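Local coordinates for protein beta-agarase B (Zobellia galactanivorans, PDB 4ATF) that hydrolyses internal beta-1,4 linkages of agarose at random, retaining the anomeric configuration, as a family 16 glycoside hydrolase, at residues A125-L130 and I141-G146; I257-E262 and F294-I299; D134-I139 and L251-D256; I166-F171 and W209-Y214. The protein carries 1 engineered substitution. One frame throughout, in Å; residues are numbered along the deposited sequence.

How the contacts relate
The four contacts lie in the beta-sandwich of this family 16 enzyme. Contact 1 is the hairpin of strands 125-132 and 137-145, and contact 3 continues on strand 137-145, joining it to the start of strand 255-262; their centres are about 17 Å apart and their segments alternate along the chain. Contact 2, about 8 Å from contact 1 and opening after contact 3 closes, takes strand 255-262 across the core to strand 293-306. Contact 4, about 11 Å from contact 3, packs strand 164-172, next to 137-145, on strand 210-215, its segments falling between those of contact 3. One face of the layer thus lines the sugar cleft while the other packs in the core.

Contact 1: A125-L130 and I141-G146. Engineered in segment 141-146: Asp143 (natural residue Glu). With GAL (beta-D-galactopyranose), chain E.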
# COMPACT_ATOMS: atom_id res chain seq x y z
N ALA A 125 4.06 8.85 -2.82
CA ALA A 125 3.11 7.93 -2.15
C ALA A 125 3.74 7.14 -1.03
O ALA A 125 4.90 6.73 -1.17
CB ALA A 125 2.44 6.93 -3.20
N SER A 126 3.01 6.94 0.07
CA SER A 126 3.36 6.02 1.18
C SER A 126 2.41 4.84 1.08
O SER A 126 1.21 5.03 1.17
CB SER A 126 3.10 6.74 2.51
OG SER A 126 3.92 7.89 2.65
N ASP A 127 2.92 3.63 0.81
CA ASP A 127 2.07 2.49 0.41
C ASP A 127 2.27 1.25 1.28
O ASP A 127 3.43 0.85 1.54
CB ASP A 127 2.45 2.07 -1.02
CG ASP A 127 2.19 3.17 -2.04
OD1 ASP A 127 1.11 3.79 -1.94
OD2 ASP A 127 3.07 3.41 -2.94
N VAL A 128 1.15 0.59 1.64
CA VAL A 128 1.16 -0.78 2.13
C VAL A 128 0.07 -1.46 1.32
O VAL A 128 -1.11 -1.05 1.36
CB VAL A 128 0.76 -0.84 3.64
CG1 VAL A 128 0.65 -2.29 4.15
CG2 VAL A 128 1.77 -0.05 4.50
N TRP A 129 0.42 -2.53 0.60
CA TRP A 129 -0.52 -3.14 -0.34
C TRP A 129 -0.30 -4.64 -0.53
O TRP A 129 0.75 -5.18 -0.04
CB TRP A 129 -0.53 -2.34 -1.67
CG TRP A 129 0.77 -2.10 -2.35
CD1 TRP A 129 1.90 -1.46 -1.84
CD2 TRP A 129 1.09 -2.48 -3.69
NE1 TRP A 129 2.88 -1.42 -2.82
CE2 TRP A 129 2.40 -2.02 -3.97
CE3 TRP A 129 0.34 -3.13 -4.72
CZ2 TRP A 129 3.02 -2.23 -5.22
CZ3 TRP A 129 0.95 -3.31 -5.99
CH2 TRP A 129 2.30 -2.86 -6.22
N LEU A 130 -1.26 -5.32 -1.19
CA LEU A 130 -1.20 -6.78 -1.44
C LEU A 130 -1.27 -6.97 -2.94
O LEU A 130 -2.07 -6.27 -3.62
CB LEU A 130 -2.42 -7.52 -0.84
CG LEU A 130 -2.63 -7.21 0.66
CD1 LEU A 130 -3.93 -7.95 1.11
CD2 LEU A 130 -1.40 -7.62 1.53
N ILE A 141 -3.83 -1.25 1.30
CA ILE A 141 -4.25 -1.13 2.70
C ILE A 141 -4.04 0.36 3.06
O ILE A 141 -4.94 1.06 3.65
CB ILE A 141 -3.45 -2.11 3.58
CG1 ILE A 141 -3.79 -3.56 3.17
CG2 ILE A 141 -3.70 -1.88 5.11
CD1 ILE A 141 -2.75 -4.57 3.67
N LEU A 142 -2.92 0.89 2.59
CA LEU A 142 -2.64 2.34 2.81
C LEU A 142 -2.10 2.87 1.46
O LEU A 142 -1.17 2.27 0.87
CB LEU A 142 -1.53 2.55 3.85
CG LEU A 142 -0.96 3.98 4.05
CD1 LEU A 142 -2.05 5.01 4.43
CD2 LEU A 142 0.20 3.96 5.17
N ASP A 143 -2.63 3.97 0.97
CA ASP A 143 -2.06 4.60 -0.22
C ASP A 143 -2.35 6.09 -0.02
O ASP A 143 -3.52 6.55 -0.06
CB ASP A 143 -2.71 4.03 -1.52
CG ASP A 143 -2.36 4.89 -2.80
OD1 ASP A 143 -1.27 5.40 -3.02
OD2 ASP A 143 -3.21 5.03 -3.66
N ALA A 144 -1.31 6.85 0.34
CA ALA A 144 -1.52 8.27 0.76
C ALA A 144 -0.38 9.14 0.31
O ALA A 144 0.77 8.69 0.32
CB ALA A 144 -1.67 8.35 2.37
N TYR A 145 -0.70 10.39 -0.03
CA TYR A 145 0.24 11.42 -0.51
C TYR A 145 0.21 12.46 0.61
O TYR A 145 -0.67 13.33 0.63
CB TYR A 145 -0.24 12.00 -1.87
CG TYR A 145 -0.48 10.88 -2.87
CD1 TYR A 145 -1.73 10.23 -2.92
CD2 TYR A 145 0.54 10.39 -3.71
CE1 TYR A 145 -1.97 9.17 -3.80
CE2 TYR A 145 0.27 9.29 -4.63
CZ TYR A 145 -0.98 8.71 -4.65
OH TYR A 145 -1.29 7.63 -5.49
N GLY A 146 1.13 12.39 1.57
CA GLY A 146 0.96 13.18 2.80
C GLY A 146 1.36 14.65 2.88
O GLY A 146 1.05 15.29 3.90
C1 GAL E . -1.87 0.81 -6.58
C2 GAL E . -1.33 0.57 -7.98
C3 GAL E . -0.03 -0.23 -8.08
C4 GAL E . 0.99 0.51 -7.19
C5 GAL E . 0.37 0.73 -5.78
C6 GAL E . 1.35 1.35 -4.76
O2 GAL E . -2.33 -0.19 -8.60
O3 GAL E . 0.32 -0.17 -9.48
O4 GAL E . 1.24 1.76 -7.78
O5 GAL E . -0.88 1.41 -5.76
O6 GAL E . 0.62 1.39 -3.54
O HOH W 1 3.06 10.19 1.34
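Ser126 with Ala144 and Val128 with Leu142 are the hydrogen-bonded pairs of two antiparallel strands. Ser126 N meets Ala144 O at 2.9 Å. Val128 O is gripped twice, by Leu142 N on a lone pair and by Ile141 N at 2.7 Å; two residues thus face one, a classic beta bulge. Beside the ladder a water accepts from Ser126 OG and Gly146 N and donates to Ala144 O, while Met120 N also bonds Ser126 OG.

Apolar contacts fill the face turned to strands 199-207 and 293-306. Val128 CG1, anti to the backbone N (chi1 176°), lies 4.1 Å from Ile141 CD1, which also touches Leu130 CD2 at 4.0 Å.

On the other face the carboxylates of Asp127 and the engineered Asp143 (naturally Glu) lie side by side, planes 46° apart, with OD1 to OD1 only 3.1 Å; His165 holds Asp143 OD2. The galactose of chain E leans its C3-C4-C5 edge on the indole face of Trp129, C5 lying 3.7 Å above the centre of the ring system. An alanine here removes that platform, and the sugar would probably be left free to shift in the cleft.

A bulged hairpin of this kind carries the Glu-x-Asp-x-x-Glu signature of family 16, with Glu138 assigned as nucleophile and position 143 as proton donor by similarity.

Contact 2: I257-E262 and F294-I299; sequences IIINTE and FGVDWI. With NA (sodium ion), chain I; GAL (beta-D-galactopyranose), chain E.
Ile259 meets three residues of 294-299, and its side chain is a good one to follow. From CB, which points at the opposite strand, the chain forks. The CG2 methyl, anti to the backbone N, is the busier branch: it lies 3.9 Å from Phe294 CE2, the two side chains crossing at about a right angle, and 4.0 Å from Val296 CG2. The other branch runs through CG1, anti to the carbonyl carbon (chi1 -57°), to CD1 at the tip, which faces Ile299 CD1 at 4.3 Å.

That same Ile299 methyl comes closer to Ile257 CG2, at 3.7 Å, as the two isoleucines slide past each other in opposite directions. At the far end Thr261 and Phe294 do likewise, with Thr261 CG2 3.6 Å from Phe294 CB. The contact is thus wholly apolar between side chains.

Toward the sugar cleft, Glu262 OE1 accepts from O4 of the chain E galactose at 2.6 Å. At the sodium site, Asp297 binds the ion through O and OD1 (2.4 Å for OD1), with Asn37, Glu39, Gly81 and a water completing the shell, while its OD2 forms a salt bridge to Arg116.

The strand axes run roughly antiparallel (159°), 8.7 Å apart, as facing layers of the sandwich: 255-262 pairs with strands 96-103 and 125-132, and 293-306 pairs with 27-31, 82-89 and 111-118, of which 82-89 also pairs with 96-103.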
# COMPACT_ATOMS: atom_id res chain seq x y z
N ILE A 257 2.70 -9.25 0.41
CA ILE A 257 2.50 -7.99 1.10
C ILE A 257 3.64 -7.10 0.63
O ILE A 257 4.80 -7.54 0.62
CB ILE A 257 2.59 -8.19 2.63
CG1 ILE A 257 1.54 -9.22 3.13
CG2 ILE A 257 2.53 -6.79 3.35
CD1 ILE A 257 1.77 -9.59 4.65
N ILE A 258 3.35 -5.89 0.19
CA ILE A 258 4.42 -4.99 -0.34
C ILE A 258 4.32 -3.68 0.48
O ILE A 258 3.21 -3.19 0.73
CB ILE A 258 4.20 -4.71 -1.86
CG1 ILE A 258 4.13 -6.06 -2.64
CG2 ILE A 258 5.24 -3.70 -2.41
CD1 ILE A 258 3.99 -5.90 -4.17
N ILE A 259 5.49 -3.15 0.94
CA ILE A 259 5.56 -1.85 1.61
C ILE A 259 6.56 -1.01 0.81
O ILE A 259 7.70 -1.44 0.64
CB ILE A 259 6.01 -2.02 3.10
CG1 ILE A 259 5.05 -2.99 3.82
CG2 ILE A 259 6.12 -0.59 3.78
CD1 ILE A 259 5.36 -3.25 5.32
N ASN A 260 6.19 0.20 0.36
CA ASN A 260 7.09 0.99 -0.43
C ASN A 260 6.69 2.43 -0.42
O ASN A 260 5.72 2.83 0.25
CB ASN A 260 7.24 0.43 -1.90
CG ASN A 260 6.01 0.72 -2.82
OD1 ASN A 260 5.30 1.69 -2.64
ND2 ASN A 260 5.81 -0.12 -3.83
N THR A 261 7.51 3.24 -1.11
CA THR A 261 7.08 4.58 -1.54
C THR A 261 7.20 4.60 -3.05
O THR A 261 7.96 3.75 -3.60
CB THR A 261 7.85 5.76 -0.85
OG1 THR A 261 9.23 5.75 -1.26
CG2 THR A 261 7.79 5.59 0.71
N GLU A 262 6.52 5.55 -3.71
CA GLU A 262 6.47 5.59 -5.21
C GLU A 262 6.28 7.01 -5.68
O GLU A 262 5.50 7.77 -5.09
CB GLU A 262 5.28 4.79 -5.85
CG GLU A 262 5.38 3.31 -5.75
CD GLU A 262 4.13 2.54 -6.34
OE1 GLU A 262 3.21 3.16 -6.89
OE2 GLU A 262 4.03 1.31 -6.15
N PHE A 294 9.41 7.18 5.24
CA PHE A 294 8.15 6.50 5.55
C PHE A 294 8.49 5.50 6.66
O PHE A 294 9.48 4.74 6.53
CB PHE A 294 7.65 5.80 4.27
CG PHE A 294 6.36 5.03 4.44
CD1 PHE A 294 5.35 5.49 5.33
CD2 PHE A 294 6.17 3.84 3.75
CE1 PHE A 294 4.14 4.74 5.51
CE2 PHE A 294 4.97 3.11 3.87
CZ PHE A 294 3.94 3.56 4.76
N GLY A 295 7.75 5.54 7.77
CA GLY A 295 8.05 4.68 8.94
C GLY A 295 6.87 3.78 9.21
O GLY A 295 5.70 4.23 9.15
N VAL A 296 7.16 2.50 9.45
CA VAL A 296 6.13 1.52 9.78
C VAL A 296 6.54 0.93 11.12
O VAL A 296 7.59 0.32 11.24
CB VAL A 296 5.98 0.39 8.70
CG1 VAL A 296 5.00 -0.70 9.16
CG2 VAL A 296 5.48 1.00 7.40
N ASP A 297 5.73 1.15 12.16
CA ASP A 297 6.03 0.62 13.50
C ASP A 297 5.79 -0.91 13.51
O ASP A 297 6.61 -1.67 14.05
CB ASP A 297 5.12 1.34 14.54
CG ASP A 297 5.42 0.95 15.99
OD1 ASP A 297 6.44 0.28 16.25
OD2 ASP A 297 4.61 1.30 16.89
N TRP A 298 4.70 -1.36 12.90
CA TRP A 298 4.43 -2.82 12.81
C TRP A 298 3.37 -3.15 11.78
O TRP A 298 2.63 -2.27 11.31
CB TRP A 298 4.06 -3.44 14.20
CG TRP A 298 3.03 -2.66 15.10
CD1 TRP A 298 3.29 -1.95 16.29
CD2 TRP A 298 1.60 -2.61 14.92
NE1 TRP A 298 2.07 -1.47 16.84
CE2 TRP A 298 1.04 -1.86 16.01
CE3 TRP A 298 0.74 -3.11 13.92
CZ2 TRP A 298 -0.36 -1.62 16.13
CZ3 TRP A 298 -0.64 -2.85 14.03
CH2 TRP A 298 -1.17 -2.11 15.13
N ILE A 299 3.32 -4.42 11.42
CA ILE A 299 2.30 -4.94 10.56
C ILE A 299 1.87 -6.28 11.15
O ILE A 299 2.72 -7.16 11.45
CB ILE A 299 2.75 -5.02 9.07
CG1 ILE A 299 1.54 -5.48 8.17
CG2 ILE A 299 4.00 -5.89 8.92
CD1 ILE A 299 1.81 -5.24 6.67
NA NA I . 8.00 -1.47 15.93
C1 GAL E . -1.87 0.81 -6.58
C2 GAL E . -1.33 0.57 -7.98
C3 GAL E . -0.03 -0.23 -8.08
C4 GAL E . 0.99 0.51 -7.19
C5 GAL E . 0.37 0.73 -5.78
C6 GAL E . 1.35 1.35 -4.76
O2 GAL E . -2.33 -0.19 -8.60
O3 GAL E . 0.32 -0.17 -9.48
O4 GAL E . 1.24 1.76 -7.78
O5 GAL E . -0.88 1.41 -5.76
O6 GAL E . 0.62 1.39 -3.54
O HOH W 2 7.36 -2.03 18.17

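Contact 3: D134-I139 and L251-D256. With GAL (beta-D-galactopyranose), chain B.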
# COMPACT_ATOMS: atom_id res chain seq x y z
N ASP A 134 0.87 -13.09 -10.07
CA ASP A 134 0.77 -12.86 -11.52
C ASP A 134 0.37 -11.45 -11.87
O ASP A 134 0.11 -11.18 -13.06
CB ASP A 134 -0.14 -13.92 -12.19
CG ASP A 134 -1.64 -13.72 -11.81
OD1 ASP A 134 -1.99 -12.73 -11.08
OD2 ASP A 134 -2.46 -14.57 -12.25
N ASP A 135 0.36 -10.54 -10.87
CA ASP A 135 0.11 -9.07 -11.06
C ASP A 135 -1.33 -8.75 -11.55
O ASP A 135 -1.57 -7.70 -12.11
CB ASP A 135 1.13 -8.47 -12.05
CG ASP A 135 2.57 -8.40 -11.45
OD1 ASP A 135 2.68 -8.36 -10.22
OD2 ASP A 135 3.55 -8.40 -12.21
N THR A 136 -2.25 -9.71 -11.44
CA THR A 136 -3.60 -9.44 -11.83
C THR A 136 -4.57 -8.93 -10.77
O THR A 136 -5.65 -8.45 -11.16
CB THR A 136 -4.25 -10.66 -12.49
OG1 THR A 136 -4.31 -11.76 -11.53
CG2 THR A 136 -3.51 -11.03 -13.81
N GLN A 137 -4.26 -9.10 -9.46
CA GLN A 137 -5.19 -8.76 -8.44
C GLN A 137 -4.40 -8.04 -7.29
O GLN A 137 -3.28 -8.45 -6.93
CB GLN A 137 -5.90 -10.03 -7.89
CG GLN A 137 -6.70 -10.77 -8.98
CD GLN A 137 -7.30 -12.10 -8.48
OE1 GLN A 137 -7.92 -12.86 -9.26
NE2 GLN A 137 -7.17 -12.35 -7.20
N GLU A 138 -4.97 -6.95 -6.77
CA GLU A 138 -4.27 -6.02 -5.87
C GLU A 138 -5.27 -5.46 -4.85
O GLU A 138 -6.43 -5.21 -5.21
CB GLU A 138 -3.67 -4.83 -6.67
CG GLU A 138 -2.81 -3.86 -5.79
CD GLU A 138 -3.65 -2.72 -5.08
OE1 GLU A 138 -4.82 -2.49 -5.46
OE2 GLU A 138 -3.14 -2.02 -4.13
N ILE A 139 -4.83 -5.28 -3.59
CA ILE A 139 -5.67 -4.67 -2.54
C ILE A 139 -4.79 -3.62 -1.86
O ILE A 139 -3.67 -3.97 -1.40
CB ILE A 139 -6.16 -5.70 -1.49
CG1 ILE A 139 -7.13 -6.72 -2.14
CG2 ILE A 139 -6.87 -4.91 -0.28
CD1 ILE A 139 -7.26 -8.06 -1.33
N LEU A 251 -11.48 -11.47 -6.11
CA LEU A 251 -10.12 -11.37 -5.50
C LEU A 251 -9.78 -12.69 -4.78
O LEU A 251 -9.89 -12.81 -3.56
CB LEU A 251 -10.06 -10.14 -4.56
CG LEU A 251 -10.24 -8.75 -5.28
CD1 LEU A 251 -10.46 -7.64 -4.25
CD2 LEU A 251 -9.00 -8.44 -6.11
N ASN A 252 -9.40 -13.70 -5.53
CA ASN A 252 -9.27 -15.07 -4.98
C ASN A 252 -7.80 -15.48 -4.85
O ASN A 252 -7.50 -16.48 -4.18
CB ASN A 252 -9.98 -16.10 -5.89
CG ASN A 252 -9.22 -16.29 -7.27
OD1 ASN A 252 -9.02 -15.30 -8.03
ND2 ASN A 252 -8.71 -17.51 -7.51
N LYS A 253 -6.89 -14.77 -5.52
CA LYS A 253 -5.51 -15.31 -5.58
C LYS A 253 -4.72 -14.93 -4.32
O LYS A 253 -4.84 -13.79 -3.84
CB LYS A 253 -4.78 -14.75 -6.83
CG LYS A 253 -5.43 -15.26 -8.18
CD LYS A 253 -4.82 -14.59 -9.40
CE LYS A 253 -5.50 -15.21 -10.65
NZ LYS A 253 -5.30 -14.35 -11.95
N GLU A 254 -3.89 -15.84 -3.81
CA GLU A 254 -3.00 -15.48 -2.66
C GLU A 254 -2.05 -14.32 -3.06
O GLU A 254 -1.75 -14.13 -4.30
CB GLU A 254 -2.25 -16.74 -2.15
CG GLU A 254 -1.15 -17.20 -3.11
CD GLU A 254 -0.50 -18.51 -2.72
OE1 GLU A 254 -0.74 -19.01 -1.57
OE2 GLU A 254 0.22 -19.05 -3.58
N MET A 255 -1.63 -13.50 -2.07
CA MET A 255 -0.97 -12.22 -2.42
C MET A 255 0.28 -12.00 -1.55
O MET A 255 0.31 -12.43 -0.39
CB MET A 255 -1.93 -11.04 -2.23
CG MET A 255 -3.11 -11.06 -3.21
SD MET A 255 -4.09 -9.57 -3.10
CE MET A 255 -5.53 -10.05 -4.12
N ASP A 256 1.30 -11.36 -2.15
CA ASP A 256 2.46 -10.83 -1.48
C ASP A 256 2.07 -9.52 -0.74
O ASP A 256 1.23 -8.74 -1.20
CB ASP A 256 3.52 -10.39 -2.55
CG ASP A 256 4.15 -11.59 -3.31
OD1 ASP A 256 4.21 -12.75 -2.80
OD2 ASP A 256 4.64 -11.37 -4.45
C1 GAL B . 4.08 -3.99 -13.01
C2 GAL B . 4.56 -5.41 -13.35
C3 GAL B . 5.80 -5.35 -14.28
C4 GAL B . 5.53 -4.44 -15.49
C5 GAL B . 4.99 -3.07 -15.04
C6 GAL B . 4.78 -2.28 -16.32
O2 GAL B . 4.81 -6.21 -12.18
O3 GAL B . 6.01 -6.66 -14.77
O4 GAL B . 4.46 -5.00 -16.23
O5 GAL B . 3.78 -3.25 -14.23
O6 GAL B . 4.47 -1.04 -15.78
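Lys253 stretches out fully extended and crosses Asp134, Thr136 and Gln137 at about right angles. At its tip NZ makes a salt bridge to the syn lone pair of Asp134 OD2 at 2.9 Å and donates to Thr136 OG1 at 2.8 Å. Those two partners are themselves locked together: Asp134 OD1 takes Thr136 N, closing an Asx turn, and Thr136 OG1 at 2.6 Å, both from the same face of the carboxylate. The threonine hydroxyl therefore gives its proton to the aspartate and receives one from the lysine.

Gln137, likewise extended, crosses the lysine's methylenes, its CD 3.6 Å from Lys253 CD, while its CB touches both Leu251 CD2 (3.9 Å) and Met255 CE (3.8 Å). Deeper in, Ile139 and Met255 cross at about a right angle, Ile139 CD1 meeting Met255 CE at 3.8 Å; Ile139 CG1 also touches Leu251 CD1.

Strand alternation turns Gln137 and Ile139 toward 251-256, and Glu138 the other way. Asp135 OD2 accepts a hydrogen bond from O2 of the chain B galactose at 2.5 Å, and His60 holds Asp135 OD1. The arrangement is that of the family 16 cleft, where the nucleophile, Glu138 by similarity, rides on a strand whose opposite face is packed into the core.

Contact 4: I166-F171 and W209-Y214; sequences ISHHVF and WHLEYY. With GAL (beta-D-galactopyranose), chain E; AAL (3,6-anhydro-alpha-L-galactopyranose), chain C.
Tyr213 OH is held by two partners. It donates to Ser167 O at 2.7 Å, coming in from above the carbonyl plane and not on a lone pair, and it accepts from a water at 2.9 Å. In the His168 conformer modelled here, that water also lies in the imidazole plane, 2.6 Å from ND1, a tentative bridge between the two side chains.

The flat of the same phenol packs on Ile166. Ile166 CB sits over the ring face, 3.9 Å from its centroid and 24° off the normal, a CH-pi contact shifted toward CD2. With CG1 between the backbone N and the carbonyl carbon (chi1 38°), Ile166 sends CD1 back along the tyrosine to its CB.

With a phenylalanine in its place the hydroxyl is gone, and Ser167 O and the water would probably each lose this partner.

On the far side of 166-171, His169 turns a ring face to O2 of the chain E galactose, 3.3 Å from NE2, and Phe171 one to the anhydrogalactose. Strand 164-172 pairs with 137-145, 177-179 and 187-188, while 210-215 lies between 199-207 and 218-224, so the tyrosine bridges strands that are not sheet neighbours.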
# COMPACT_ATOMS: atom_id res chain seq x y z
N ILE A 166 -8.28 4.27 -0.36
CA ILE A 166 -8.52 2.89 0.06
C ILE A 166 -9.19 2.16 -1.07
O ILE A 166 -10.37 2.33 -1.27
CB ILE A 166 -9.33 2.78 1.43
CG1 ILE A 166 -10.42 3.88 1.51
CG2 ILE A 166 -8.33 2.96 2.62
CD1 ILE A 166 -11.34 3.72 2.75
N SER A 167 -8.48 1.27 -1.74
CA SER A 167 -9.01 0.75 -3.00
C SER A 167 -8.47 -0.67 -3.27
O SER A 167 -7.84 -1.29 -2.40
CB SER A 167 -8.59 1.74 -4.12
OG SER A 167 -9.38 1.55 -5.29
N HIS A 168 -8.78 -1.18 -4.47
CA HIS A 168 -8.34 -2.48 -4.94
C HIS A 168 -8.31 -2.38 -6.47
O HIS A 168 -8.97 -1.48 -7.05
CB HIS A 168 -9.32 -3.60 -4.44
CG HIS A 168 -10.56 -3.71 -5.27
ND1 HIS A 168 -11.67 -2.91 -5.07
CD2 HIS A 168 -10.86 -4.51 -6.33
CE1 HIS A 168 -12.61 -3.22 -5.95
NE2 HIS A 168 -12.15 -4.19 -6.72
N HIS A 169 -7.56 -3.27 -7.14
CA HIS A 169 -7.47 -3.23 -8.61
C HIS A 169 -7.58 -4.64 -9.13
O HIS A 169 -7.10 -5.55 -8.47
CB HIS A 169 -6.11 -2.66 -9.12
CG HIS A 169 -5.86 -1.23 -8.77
ND1 HIS A 169 -5.85 -0.24 -9.73
CD2 HIS A 169 -5.57 -0.61 -7.59
CE1 HIS A 169 -5.61 0.94 -9.15
NE2 HIS A 169 -5.44 0.74 -7.85
N VAL A 170 -8.15 -4.80 -10.32
CA VAL A 170 -7.99 -6.04 -11.07
C VAL A 170 -7.42 -5.63 -12.40
O VAL A 170 -7.77 -4.54 -12.92
CB VAL A 170 -9.29 -6.89 -11.14
CG1 VAL A 170 -9.62 -7.48 -9.73
CG2 VAL A 170 -10.45 -6.11 -11.69
N PHE A 171 -6.50 -6.44 -12.95
CA PHE A 171 -5.81 -6.04 -14.23
C PHE A 171 -5.96 -7.10 -15.29
O PHE A 171 -6.13 -8.29 -14.96
CB PHE A 171 -4.29 -5.87 -14.03
CG PHE A 171 -3.91 -4.86 -12.99
CD1 PHE A 171 -3.79 -3.49 -13.31
CD2 PHE A 171 -3.70 -5.29 -11.68
CE1 PHE A 171 -3.49 -2.55 -12.27
CE2 PHE A 171 -3.36 -4.39 -10.64
CZ PHE A 171 -3.25 -3.01 -10.93
N TRP A 209 -15.21 -11.49 -2.83
CA TRP A 209 -16.20 -10.43 -3.13
C TRP A 209 -16.45 -9.42 -2.00
O TRP A 209 -17.44 -8.65 -2.04
CB TRP A 209 -17.51 -11.05 -3.60
CG TRP A 209 -17.33 -11.93 -4.83
CD1 TRP A 209 -17.43 -13.29 -4.89
CD2 TRP A 209 -16.97 -11.48 -6.17
NE1 TRP A 209 -17.20 -13.73 -6.23
CE2 TRP A 209 -16.88 -12.64 -6.99
CE3 TRP A 209 -16.68 -10.20 -6.72
CZ2 TRP A 209 -16.56 -12.57 -8.36
CZ3 TRP A 209 -16.35 -10.13 -8.08
CH2 TRP A 209 -16.33 -11.31 -8.89
N HIS A 210 -15.59 -9.40 -0.97
CA HIS A 210 -15.93 -8.64 0.24
C HIS A 210 -14.65 -8.13 0.92
O HIS A 210 -13.84 -8.94 1.42
CB HIS A 210 -16.80 -9.50 1.25
CG HIS A 210 -17.44 -8.67 2.31
ND1 HIS A 210 -16.80 -8.31 3.48
CD2 HIS A 210 -18.66 -8.09 2.35
CE1 HIS A 210 -17.62 -7.57 4.22
NE2 HIS A 210 -18.75 -7.42 3.55
N LEU A 211 -14.50 -6.80 0.97
CA LEU A 211 -13.34 -6.10 1.64
C LEU A 211 -13.93 -5.13 2.65
O LEU A 211 -14.91 -4.47 2.36
CB LEU A 211 -12.53 -5.28 0.60
CG LEU A 211 -11.93 -6.07 -0.58
CD1 LEU A 211 -11.25 -5.09 -1.64
CD2 LEU A 211 -10.93 -7.15 -0.04
N GLU A 212 -13.34 -5.03 3.83
CA GLU A 212 -13.71 -3.97 4.80
C GLU A 212 -12.45 -3.24 5.18
O GLU A 212 -11.47 -3.89 5.51
CB GLU A 212 -14.26 -4.63 6.09
CG GLU A 212 -15.60 -5.35 5.80
CD GLU A 212 -16.01 -6.23 6.97
OE1 GLU A 212 -15.32 -6.27 8.03
OE2 GLU A 212 -17.05 -6.85 6.83
N TYR A 213 -12.47 -1.90 5.16
CA TYR A 213 -11.29 -1.07 5.49
C TYR A 213 -11.51 -0.45 6.86
O TYR A 213 -12.63 0.02 7.17
CB TYR A 213 -11.13 0.08 4.43
CG TYR A 213 -10.81 -0.45 3.04
CD1 TYR A 213 -11.84 -0.84 2.15
CD2 TYR A 213 -9.49 -0.62 2.65
CE1 TYR A 213 -11.57 -1.32 0.86
CE2 TYR A 213 -9.17 -1.09 1.32
CZ TYR A 213 -10.23 -1.45 0.45
OH TYR A 213 -9.95 -1.90 -0.82
N TYR A 214 -10.44 -0.40 7.67
CA TYR A 214 -10.48 0.08 9.05
C TYR A 214 -9.37 1.09 9.27
O TYR A 214 -8.20 0.87 8.87
CB TYR A 214 -10.25 -1.10 10.03
CG TYR A 214 -11.38 -2.10 10.00
CD1 TYR A 214 -11.42 -3.15 9.03
CD2 TYR A 214 -12.45 -2.00 10.92
CE1 TYR A 214 -12.53 -4.10 9.01
CE2 TYR A 214 -13.54 -2.89 10.89
CZ TYR A 214 -13.58 -3.90 9.94
OH TYR A 214 -14.71 -4.73 10.02
C1 GAL E . -1.87 0.81 -6.58
C2 GAL E . -1.33 0.57 -7.98
C3 GAL E . -0.03 -0.23 -8.08
C4 GAL E . 0.99 0.51 -7.19
C5 GAL E . 0.37 0.73 -5.78
C6 GAL E . 1.35 1.35 -4.76
O2 GAL E . -2.33 -0.19 -8.60
O3 GAL E . 0.32 -0.17 -9.48
O4 GAL E . 1.24 1.76 -7.78
O5 GAL E . -0.88 1.41 -5.76
O6 GAL E . 0.62 1.39 -3.54
C1 AAL C . 0.35 -1.45 -10.14
C2 AAL C . 0.53 -1.18 -11.67
C3 AAL C . 1.05 -2.50 -12.33
C4 AAL C . 2.26 -3.11 -11.73
C5 AAL C . 1.78 -3.43 -10.33
C6 AAL C . 0.50 -4.22 -10.71
O2 AAL C . 1.49 -0.14 -11.85
O3 AAL C . 0.12 -3.60 -11.98
O4 AAL C . 2.86 -4.23 -12.33
O5 AAL C . 1.45 -2.26 -9.54
O HOH W 3 -11.90 -1.40 -2.91